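Side-chain contacts in deoxyhypusine hydroxylase (PDB 4D50), which hydroxylates the deoxyhypusine residue of the translation factor eIF-5A at a diiron centre, the second step in forming hypusine: residues Gln24-Arg29 with Val274-Glu279; Val92-Gly97 with Ala124-Leu129; Ala130-Glu135 with Leu177-Arg182. All blocks are in the same frame, centred on the assembly; numbering follows the deposited sequence.

Interaction 1: residues Gln24-Arg29 with Val274-Glu279. With GAI (guanidine), chain F.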
loop_
_atom_site.group_PDB
_atom_site.type_symbol
_atom_site.label_atom_id
_atom_site.label_comp_id
_atom_site.label_asym_id
_atom_site.label_seq_id
_atom_site.Cartn_x
_atom_site.Cartn_y
_atom_site.Cartn_z
ATOM N N GLN A 24 -17.181 11.712 10.139
ATOM C CA GLN A 24 -16.769 10.647 10.992
ATOM C C GLN A 24 -15.264 10.821 11.267
ATOM O O GLN A 24 -14.555 11.257 10.405
ATOM C CB GLN A 24 -16.981 9.291 10.293
ATOM C CG GLN A 24 -18.422 8.780 10.319
ATOM C CD GLN A 24 -18.868 8.241 11.675
ATOM O OE1 GLN A 24 -18.062 7.989 12.586
ATOM N NE2 GLN A 24 -20.161 8.017 11.795
ATOM N N PRO A 25 -14.805 10.461 12.444
ATOM C CA PRO A 25 -13.339 10.504 12.629
ATOM C C PRO A 25 -12.633 9.588 11.622
ATOM O O PRO A 25 -13.166 8.548 11.262
ATOM C CB PRO A 25 -13.134 9.937 14.007
ATOM C CG PRO A 25 -14.430 9.422 14.459
ATOM C CD PRO A 25 -15.507 10.053 13.658
ATOM N N LEU A 26 -11.446 9.978 11.193
ATOM C CA LEU A 26 -10.693 9.251 10.187
ATOM C C LEU A 26 -10.486 7.775 10.563
ATOM O O LEU A 26 -10.558 6.858 9.696
ATOM C CB LEU A 26 -9.340 9.946 9.986
ATOM C CG LEU A 26 -8.601 9.668 8.676
ATOM C CD1 LEU A 26 -9.524 9.961 7.486
ATOM C CD2 LEU A 26 -7.314 10.504 8.598
ATOM N N GLN A 27 -10.232 7.482 11.827
ATOM C CA GLN A 27 -9.940 6.119 12.201
ATOM C C GLN A 27 -11.188 5.244 11.991
ATOM O O GLN A 27 -11.067 4.077 11.637
ATOM C CB GLN A 27 -9.431 6.030 13.643
ATOM C CG GLN A 27 -10.485 6.353 14.713
ATOM C CD GLN A 27 -10.263 5.586 16.014
ATOM O OE1 GLN A 27 -10.242 6.171 17.088
ATOM N NE2 GLN A 27 -10.111 4.270 15.916
ATOM N N ALA A 28 -12.362 5.822 12.177
ATOM C CA ALA A 28 -13.658 5.162 11.977
ATOM C C ALA A 28 -13.956 4.883 10.515
ATOM O O ALA A 28 -14.492 3.847 10.161
ATOM C CB ALA A 28 -14.772 6.013 12.548
ATOM N N ARG A 29 -13.563 5.804 9.661
ATOM C CA ARG A 29 -13.703 5.587 8.253
ATOM C C ARG A 29 -12.668 4.576 7.779
ATOM O O ARG A 29 -12.970 3.787 6.893
ATOM C CB ARG A 29 -13.570 6.900 7.535
ATOM C CG ARG A 29 -14.564 8.015 8.013
ATOM C CD ARG A 29 -14.262 9.332 7.339
ATOM N NE ARG A 29 -14.678 9.336 5.959
ATOM C CZ ARG A 29 -14.429 10.257 5.060
ATOM N NH1 ARG A 29 -13.753 11.358 5.378
ATOM N NH2 ARG A 29 -14.886 10.147 3.830
ATOM N N VAL A 274 1.176 12.901 6.328
ATOM C CA VAL A 274 1.935 12.500 7.488
ATOM C C VAL A 274 1.200 12.668 8.811
ATOM O O VAL A 274 1.108 11.701 9.613
ATOM C CB VAL A 274 3.312 13.237 7.539
ATOM C CG1 VAL A 274 4.069 12.876 8.825
ATOM C CG2 VAL A 274 4.118 12.853 6.302
ATOM N N ARG A 275 0.603 13.812 9.064
ATOM C CA ARG A 275 -0.290 13.925 10.240
ATOM C C ARG A 275 -1.344 12.866 10.343
ATOM O O ARG A 275 -1.606 12.300 11.411
ATOM C CB ARG A 275 -0.995 15.307 10.331
ATOM C CG ARG A 275 -0.129 16.528 10.491
ATOM C CD ARG A 275 -1.094 17.694 10.787
ATOM N NE ARG A 275 -2.133 17.980 9.786
ATOM C CZ ARG A 275 -1.935 18.743 8.705
ATOM N NH1 ARG A 275 -0.711 19.158 8.404
ATOM N NH2 ARG A 275 -2.908 19.017 7.848
ATOM N N GLU A 276 -2.049 12.625 9.230
ATOM C CA GLU A 276 -3.157 11.672 9.299
ATOM C C GLU A 276 -2.699 10.269 9.486
ATOM O O GLU A 276 -3.369 9.511 10.211
ATOM C CB GLU A 276 -3.994 11.786 8.041
ATOM C CG GLU A 276 -4.788 13.049 8.013
ATOM C CD GLU A 276 -5.658 13.202 6.758
ATOM O OE1 GLU A 276 -5.620 12.403 5.755
ATOM O OE2 GLU A 276 -6.431 14.209 6.817
ATOM N N SER A 277 -1.560 9.915 8.900
ATOM C CA SER A 277 -0.995 8.574 9.192
ATOM C C SER A 277 -0.674 8.405 10.662
ATOM O O SER A 277 -0.986 7.360 11.262
ATOM C CB SER A 277 0.240 8.177 8.348
ATOM O OG SER A 277 -0.209 8.002 7.036
ATOM N N CYS A 278 -0.087 9.461 11.288
ATOM C CA CYS A 278 0.242 9.372 12.711
ATOM C C CYS A 278 -1.002 9.266 13.629
ATOM O O CYS A 278 -1.038 8.467 14.577
ATOM C CB CYS A 278 1.145 10.578 13.118
ATOM S SG CYS A 278 2.748 10.650 12.393
ATOM N N GLU A 279 -2.017 10.066 13.331
ATOM C CA GLU A 279 -3.349 9.986 13.930
ATOM C C GLU A 279 -4.023 8.637 13.935
ATOM O O GLU A 279 -4.383 8.109 14.991
ATOM C CB GLU A 279 -4.282 11.003 13.261
ATOM C CG GLU A 279 -5.755 10.927 13.772
ATOM C CD GLU A 279 -6.724 11.845 13.046
ATOM O OE1 GLU A 279 -6.309 12.693 12.248
ATOM O OE2 GLU A 279 -7.947 11.701 13.247
HETATM C C GAI F . -4.155 9.813 18.876
HETATM N N1 GAI F . -4.698 8.808 19.432
HETATM N N2 GAI F . -3.365 10.562 19.604
HETATM N N3 GAI F . -4.312 10.125 17.588
HETATM O O HOH W 1 -10.546 12.513 12.244
#
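With chi1 at -159°, Leu26 swings its CG away from its own backbone nitrogen, and chi2 of 54° turns CD1 aside and leaves CD2 as the extended branch that reaches helix 272-289, where it lies along the extended side chain of Glu276. The contact joins two distant parts of this all-helical HEAT-like repeat fold, the start of helix 26-39 and the first turns of the last helix. The two side chains cross at about a right angle, so a single methyl lies against the flank of the glutamate: CD2 of Leu26 is 3.6 Å from Glu276 CB and 3.8 Å from Glu276 OE1. The carboxylate has partners of its own, Ser56 at OE1 by a hydrogen bond and, in a salt bridge, Arg272 one turn earlier at OE2, which probably hold it beside the methyl. One residue on, Ser277 hydrogen-bonds through OG to ND1 of the iron ligand His245, so the same helix also reaches the second shell of the metal site. One turn after Glu276, Glu279 points its carboxylate at the N-terminus of helix 26-39, just after the N-cap Pro25. Its OE2 comes 4.0 Å from Leu26 CB, and its negative charge probably suits the partial positive charge of the helix start. On the main-chain side, Glu279 O accepts a weak hydrogen bond of 3.3 Å from N3 of a bound guanidine, which Asp283 also holds. Between the helices a water accepts from Leu26 N at 2.9 Å and donates to Glu279 OE2 at 2.9 Å.

Interaction 2: residues Val92-Gly97 with Ala124-Leu129. With FE (Fe (III) ion), chain C; PER (peroxide ion), chain E.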
loop_
_atom_site.group_PDB
_atom_site.type_symbol
_atom_site.label_atom_id
_atom_site.label_comp_id
_atom_site.label_asym_id
_atom_site.label_seq_id
_atom_site.Cartn_x
_atom_site.Cartn_y
_atom_site.Cartn_z
ATOM N N VAL A 92 -2.226 8.891 -4.972
ATOM C CA VAL A 92 -3.505 8.323 -5.222
ATOM C C VAL A 92 -3.476 7.629 -6.615
ATOM O O VAL A 92 -3.969 6.504 -6.778
ATOM C CB VAL A 92 -4.613 9.382 -5.124
ATOM C CG1 VAL A 92 -5.895 8.802 -5.577
ATOM C CG2 VAL A 92 -4.774 9.820 -3.649
ATOM N N ARG A 93 -2.909 8.310 -7.608
ATOM C CA ARG A 93 -2.881 7.780 -8.959
ATOM C C ARG A 93 -1.984 6.567 -8.988
ATOM O O ARG A 93 -2.318 5.574 -9.665
ATOM C CB ARG A 93 -2.427 8.873 -9.998
ATOM C CG ARG A 93 -3.402 10.083 -10.074
ATOM C CD ARG A 93 -2.906 11.153 -11.065
ATOM N NE ARG A 93 -2.777 10.504 -12.367
ATOM C CZ ARG A 93 -1.806 10.625 -13.259
ATOM N NH1 ARG A 93 -0.801 11.474 -13.106
ATOM N NH2 ARG A 93 -1.852 9.863 -14.351
ATOM N N HIS A 94 -0.858 6.626 -8.278
ATOM C CA HIS A 94 0.058 5.471 -8.194
ATOM C C HIS A 94 -0.717 4.290 -7.644
ATOM O O HIS A 94 -0.692 3.150 -8.241
ATOM C CB HIS A 94 1.324 5.745 -7.351
ATOM C CG HIS A 94 1.557 4.738 -6.296
ATOM N ND1 HIS A 94 2.017 3.462 -6.553
ATOM C CD2 HIS A 94 1.369 4.821 -4.968
ATOM C CE1 HIS A 94 2.058 2.794 -5.415
ATOM N NE2 HIS A 94 1.684 3.604 -4.440
ATOM N N GLU A 95 -1.440 4.517 -6.565
ATOM C CA GLU A 95 -2.120 3.418 -5.890
ATOM C C GLU A 95 -3.169 2.763 -6.807
ATOM O O GLU A 95 -3.384 1.556 -6.771
ATOM C CB GLU A 95 -2.748 3.828 -4.529
ATOM C CG GLU A 95 -2.797 2.718 -3.532
ATOM C CD GLU A 95 -1.430 2.247 -3.076
ATOM O OE1 GLU A 95 -0.537 3.075 -2.668
ATOM O OE2 GLU A 95 -1.143 1.014 -3.213
ATOM N N ALA A 96 -3.840 3.584 -7.583
ATOM C CA ALA A 96 -4.890 3.065 -8.546
ATOM C C ALA A 96 -4.140 2.225 -9.639
ATOM O O ALA A 96 -4.674 1.162 -10.011
ATOM C CB ALA A 96 -5.702 4.204 -9.207
ATOM N N GLY A 97 -2.991 2.679 -10.176
ATOM C CA GLY A 97 -2.267 1.862 -11.130
ATOM C C GLY A 97 -1.802 0.539 -10.574
ATOM O O GLY A 97 -1.941 -0.508 -11.194
ATOM N N ALA A 124 4.241 6.506 -13.664
ATOM C CA ALA A 124 5.058 5.830 -14.650
ATOM C C ALA A 124 5.719 4.588 -14.106
ATOM O O ALA A 124 5.533 3.509 -14.660
ATOM C CB ALA A 124 6.110 6.742 -15.181
ATOM N N GLU A 125 6.447 4.726 -12.984
ATOM C CA GLU A 125 7.071 3.573 -12.355
ATOM C C GLU A 125 6.106 2.493 -11.885
ATOM O O GLU A 125 6.383 1.308 -12.109
ATOM C CB GLU A 125 7.994 3.985 -11.202
ATOM C CG GLU A 125 9.197 4.746 -11.697
ATOM C CD GLU A 125 10.243 5.045 -10.612
ATOM O OE1 GLU A 125 9.856 5.127 -9.441
ATOM O OE2 GLU A 125 11.408 5.305 -10.937
ATOM N N THR A 126 5.048 2.916 -11.226
ATOM C CA THR A 126 4.007 1.974 -10.756
ATOM C C THR A 126 3.456 1.178 -11.965
ATOM O O THR A 126 3.317 -0.046 -11.857
ATOM C CB THR A 126 2.818 2.736 -10.179
ATOM O OG1 THR A 126 3.285 3.383 -8.971
ATOM C CG2 THR A 126 1.657 1.843 -9.913
ATOM N N CYS A 127 3.224 1.841 -13.101
ATOM C CA CYS A 127 2.544 1.175 -14.205
ATOM C C CYS A 127 3.573 0.278 -14.921
ATOM O O CYS A 127 3.228 -0.817 -15.447
ATOM C CB CYS A 127 1.841 2.185 -15.197
ATOM S SG CYS A 127 0.498 3.044 -14.407
ATOM N N GLN A 128 4.853 0.655 -14.889
ATOM C CA GLN A 128 5.883 -0.239 -15.425
ATOM C C GLN A 128 5.923 -1.527 -14.666
ATOM O O GLN A 128 6.027 -2.612 -15.252
ATOM C CB GLN A 128 7.225 0.460 -15.435
ATOM C CG GLN A 128 7.271 1.613 -16.454
ATOM C CD GLN A 128 8.415 2.545 -16.165
ATOM O OE1 GLN A 128 9.436 2.124 -15.614
ATOM N NE2 GLN A 128 8.238 3.791 -16.438
ATOM N N LEU A 129 5.842 -1.427 -13.362
ATOM C CA LEU A 129 5.845 -2.596 -12.485
ATOM C C LEU A 129 4.644 -3.456 -12.721
ATOM O O LEU A 129 4.770 -4.692 -12.763
ATOM C CB LEU A 129 5.925 -2.164 -11.001
ATOM C CG LEU A 129 7.253 -1.618 -10.575
ATOM C CD1 LEU A 129 7.153 -0.986 -9.181
ATOM C CD2 LEU A 129 8.341 -2.658 -10.550
HETATM FE FE FE C . 1.477 3.212 -2.248
HETATM O O1 PER E . 1.257 5.256 -1.390
HETATM O O2 PER E . 1.755 5.919 -0.089
HETATM O O HOH W 2 1.714 1.078 -2.610
HETATM O O HOH W 3 0.923 2.630 -0.262
#
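The second HEAT-like repeat supplies an iron-binding His-Glu pair from helix 90-103, and His94 of that pair is hydrogen-bonded by Thr126 on helix 121-140. The two helical segments run nearly parallel, 7° apart with axes 8.6 Å from each other. The imidazole is held at two corners: NE2 binds the iron at 2.2 Å, while ND1 donates to Thr126 OG1 at 2.7 Å. This bond is bent (146° at the hydrogen), and the hydroxyl sits somewhat out of the ring plane. Thr126 OG1 in turn bonds to the carbonyl of Glu122 one turn back, so the second-shell hydroxyl is itself fixed and would hinder the ring from turning. Thr126 CG2 lies against the backbone of helix 90-103, 3.2 Å from His94 O and 3.8 Å from Gly97 C. Gly97, lacking a side chain, lets its CA come 4.4 Å from Cys127 SG. A bend at chi2 (66°) turns the Glu95 carboxylate so that OE1 binds the same iron at 2.1 Å; His212, one peroxide oxygen and two waters fill the remaining positions. Histidines and glutamates borne on repeat helices thus form the non-haem diiron site, caught here with peroxide bound.

Interaction 3: residues Ala130-Glu135 with Leu177-Arg182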
loop_
_atom_site.group_PDB
_atom_site.type_symbol
_atom_site.label_atom_id
_atom_site.label_comp_id
_atom_site.label_asym_id
_atom_site.label_seq_id
_atom_site.Cartn_x
_atom_site.Cartn_y
_atom_site.Cartn_z
ATOM N N ALA A 130 3.489 -2.828 -12.957
ATOM C CA ALA A 130 2.251 -3.579 -13.035
ATOM C C ALA A 130 2.239 -4.347 -14.391
ATOM O O ALA A 130 1.732 -5.428 -14.430
ATOM C CB ALA A 130 1.081 -2.703 -12.780
ATOM N N VAL A 131 2.767 -3.741 -15.459
ATOM C CA VAL A 131 2.904 -4.416 -16.757
ATOM C C VAL A 131 3.832 -5.629 -16.616
ATOM O O VAL A 131 3.496 -6.689 -17.042
ATOM C CB VAL A 131 3.423 -3.466 -17.838
ATOM C CG1 VAL A 131 3.813 -4.272 -19.070
ATOM C CG2 VAL A 131 2.358 -2.414 -18.163
ATOM N N ARG A 132 4.920 -5.477 -15.870
ATOM C CA ARG A 132 5.777 -6.647 -15.661
ATOM C C ARG A 132 5.070 -7.750 -14.825
ATOM O O ARG A 132 5.283 -8.947 -15.036
ATOM C CB ARG A 132 7.066 -6.187 -14.929
ATOM C CG ARG A 132 8.091 -5.381 -15.735
ATOM C CD ARG A 132 8.739 -6.132 -16.875
ATOM N NE ARG A 132 9.333 -7.406 -16.484
ATOM C CZ ARG A 132 10.574 -7.577 -16.003
ATOM N NH1 ARG A 132 11.396 -6.566 -15.805
ATOM N NH2 ARG A 132 11.008 -8.834 -15.746
ATOM N N ARG A 133 4.306 -7.351 -13.803
ATOM C CA ARG A 133 3.535 -8.322 -13.000
ATOM C C ARG A 133 2.518 -9.040 -13.892
ATOM O O ARG A 133 2.418 -10.291 -13.890
ATOM C CB ARG A 133 2.845 -7.674 -11.789
ATOM C CG ARG A 133 1.998 -8.643 -11.000
ATOM C CD ARG A 133 1.307 -7.947 -9.809
ATOM N NE ARG A 133 -0.065 -8.471 -9.629
ATOM C CZ ARG A 133 -0.408 -9.626 -9.059
ATOM N NH1 ARG A 133 0.518 -10.500 -8.661
ATOM N NH2 ARG A 133 -1.697 -9.957 -8.986
ATOM N N LEU A 134 1.814 -8.286 -14.725
ATOM C CA LEU A 134 0.841 -8.965 -15.601
ATOM C C LEU A 134 1.546 -9.961 -16.560
ATOM O O LEU A 134 1.019 -11.046 -16.780
ATOM C CB LEU A 134 -0.045 -8.010 -16.345
ATOM C CG LEU A 134 -1.000 -7.210 -15.477
ATOM C CD1 LEU A 134 -1.818 -6.245 -16.330
ATOM C CD2 LEU A 134 -1.904 -8.049 -14.593
ATOM N N GLU A 135 2.705 -9.586 -17.087
ATOM C CA GLU A 135 3.474 -10.445 -17.934
ATOM C C GLU A 135 3.937 -11.685 -17.178
ATOM O O GLU A 135 3.974 -12.786 -17.733
ATOM C CB GLU A 135 4.621 -9.674 -18.569
ATOM C CG GLU A 135 4.053 -8.556 -19.493
ATOM C CD GLU A 135 5.091 -7.639 -20.107
ATOM O OE1 GLU A 135 6.247 -7.508 -19.544
ATOM O OE2 GLU A 135 4.711 -7.036 -21.159
ATOM N N LEU A 177 13.685 -1.970 -11.936
ATOM C CA LEU A 177 12.907 -1.796 -10.756
ATOM C C LEU A 177 12.172 -3.070 -10.352
ATOM O O LEU A 177 12.119 -3.433 -9.184
ATOM C CB LEU A 177 11.931 -0.685 -10.940
ATOM C CG LEU A 177 11.413 -0.179 -9.629
ATOM C CD1 LEU A 177 12.492 0.305 -8.677
ATOM C CD2 LEU A 177 10.465 0.926 -9.942
ATOM N N PHE A 178 11.657 -3.800 -11.351
ATOM C CA PHE A 178 10.910 -4.993 -11.039
ATOM C C PHE A 178 11.773 -6.008 -10.365
ATOM O O PHE A 178 11.322 -6.657 -9.406
ATOM C CB PHE A 178 10.310 -5.594 -12.316
ATOM C CG PHE A 178 9.356 -6.714 -12.080
ATOM C CD1 PHE A 178 8.104 -6.472 -11.577
ATOM C CD2 PHE A 178 9.690 -8.014 -12.460
ATOM C CE1 PHE A 178 7.204 -7.498 -11.420
ATOM C CE2 PHE A 178 8.778 -9.013 -12.369
ATOM C CZ PHE A 178 7.520 -8.760 -11.859
ATOM N N GLU A 179 13.006 -6.146 -10.834
ATOM C CA GLU A 179 13.893 -7.166 -10.268
ATOM C C GLU A 179 14.257 -6.770 -8.808
ATOM O O GLU A 179 14.383 -7.641 -7.918
ATOM C CB GLU A 179 15.124 -7.293 -11.143
ATOM C CG GLU A 179 15.045 -8.260 -12.307
ATOM C CD GLU A 179 14.052 -7.917 -13.425
ATOM O OE1 GLU A 179 13.492 -6.793 -13.465
ATOM O OE2 GLU A 179 13.841 -8.813 -14.288
ATOM N N ARG A 180 14.395 -5.466 -8.586
ATOM C CA ARG A 180 14.715 -4.936 -7.288
ATOM C C ARG A 180 13.552 -5.215 -6.351
ATOM O O ARG A 180 13.789 -5.501 -5.178
ATOM C CB ARG A 180 15.042 -3.433 -7.331
ATOM C CG ARG A 180 16.159 -3.171 -8.276
ATOM C CD ARG A 180 16.547 -1.708 -8.283
ATOM N NE ARG A 180 17.060 -1.224 -7.005
ATOM C CZ ARG A 180 17.267 0.078 -6.737
ATOM N NH1 ARG A 180 17.063 1.028 -7.682
ATOM N NH2 ARG A 180 17.744 0.483 -5.576
ATOM N N TYR A 181 12.333 -5.002 -6.816
ATOM C CA TYR A 181 11.144 -5.316 -6.017
ATOM C C TYR A 181 11.056 -6.784 -5.709
ATOM O O TYR A 181 10.619 -7.234 -4.623
ATOM C CB TYR A 181 9.864 -4.856 -6.734
ATOM C CG TYR A 181 9.409 -3.457 -6.426
ATOM C CD1 TYR A 181 10.254 -2.370 -6.625
ATOM C CD2 TYR A 181 8.115 -3.207 -6.104
ATOM C CE1 TYR A 181 9.862 -1.085 -6.334
ATOM C CE2 TYR A 181 7.712 -1.899 -5.815
ATOM C CZ TYR A 181 8.588 -0.858 -5.939
ATOM O OH TYR A 181 8.172 0.471 -5.706
ATOM N N ARG A 182 11.464 -7.632 -6.662
ATOM C CA ARG A 182 11.398 -9.065 -6.351
ATOM C C ARG A 182 12.337 -9.437 -5.165
ATOM O O ARG A 182 12.024 -10.277 -4.335
ATOM C CB ARG A 182 11.795 -9.873 -7.642
ATOM C CG ARG A 182 10.766 -9.791 -8.727
ATOM C CD ARG A 182 10.851 -10.941 -9.733
ATOM N NE ARG A 182 10.691 -12.237 -9.108
ATOM C CZ ARG A 182 10.911 -13.381 -9.755
ATOM N NH1 ARG A 182 11.317 -13.349 -11.025
ATOM N NH2 ARG A 182 10.807 -14.519 -9.115
#
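Arg132 grips Glu179 end-on, one nitrogen to each carboxylate oxygen. NH1 meets the syn lone pair of Glu179 OE1 at 3.1 Å, tilted out of the guanidinium plane, and NH2 reaches OE2 of Glu179 at 3.2 Å in a straighter bond that lies in that plane. Folded back at chi2 and chi3, the arginine also folds over one face of Phe178: CB sits over the ring in a CH-pi contact, 3.6 Å from the centroid, and the guanidinium turns a face to CD2, the two planes 43° apart. With an alanine in place of Arg132, Glu179 would probably lose its charge partner and one phenyl face part of its cover. Helix 121-140, which follows the second HEAT-like repeat in the chain, here meets helix 177-190, with which the third HEAT-like repeat begins; the segments cross at -70° with axes 10.5 Å apart. On the opposite face of the phenyl ring, near its rim, lies CG of Arg182, whose guanidinium is held by the carbonyls of Pro156 and Pro157. The next residue, Arg133, brings its backbone N to 3.8 Å from Phe178 CE1, while its side chain leads away to Gly101 O and a salt bridge with Glu143.

Overall arrangement
Interaction 1 joins residues near the two ends of the chain, and the loop it closes encloses the other two, which follow in series: interaction 2 closes before interaction 3 opens. Interactions 2 and 3 share helix 121-140, their centres 12 Å apart, and touch where Leu129 CD2 packs 3.5 Å from Phe178 CA. Interaction 1 stands apart, its centre 24 Å from that of interaction 2 and 31 Å from that of interaction 3, on the other side of the chain's centre from the latter. Helix 121-140 thus links the helix carrying His94 and Glu95 to helix 177-190, and the iron ligands come from repeats on both sides of it in sequence.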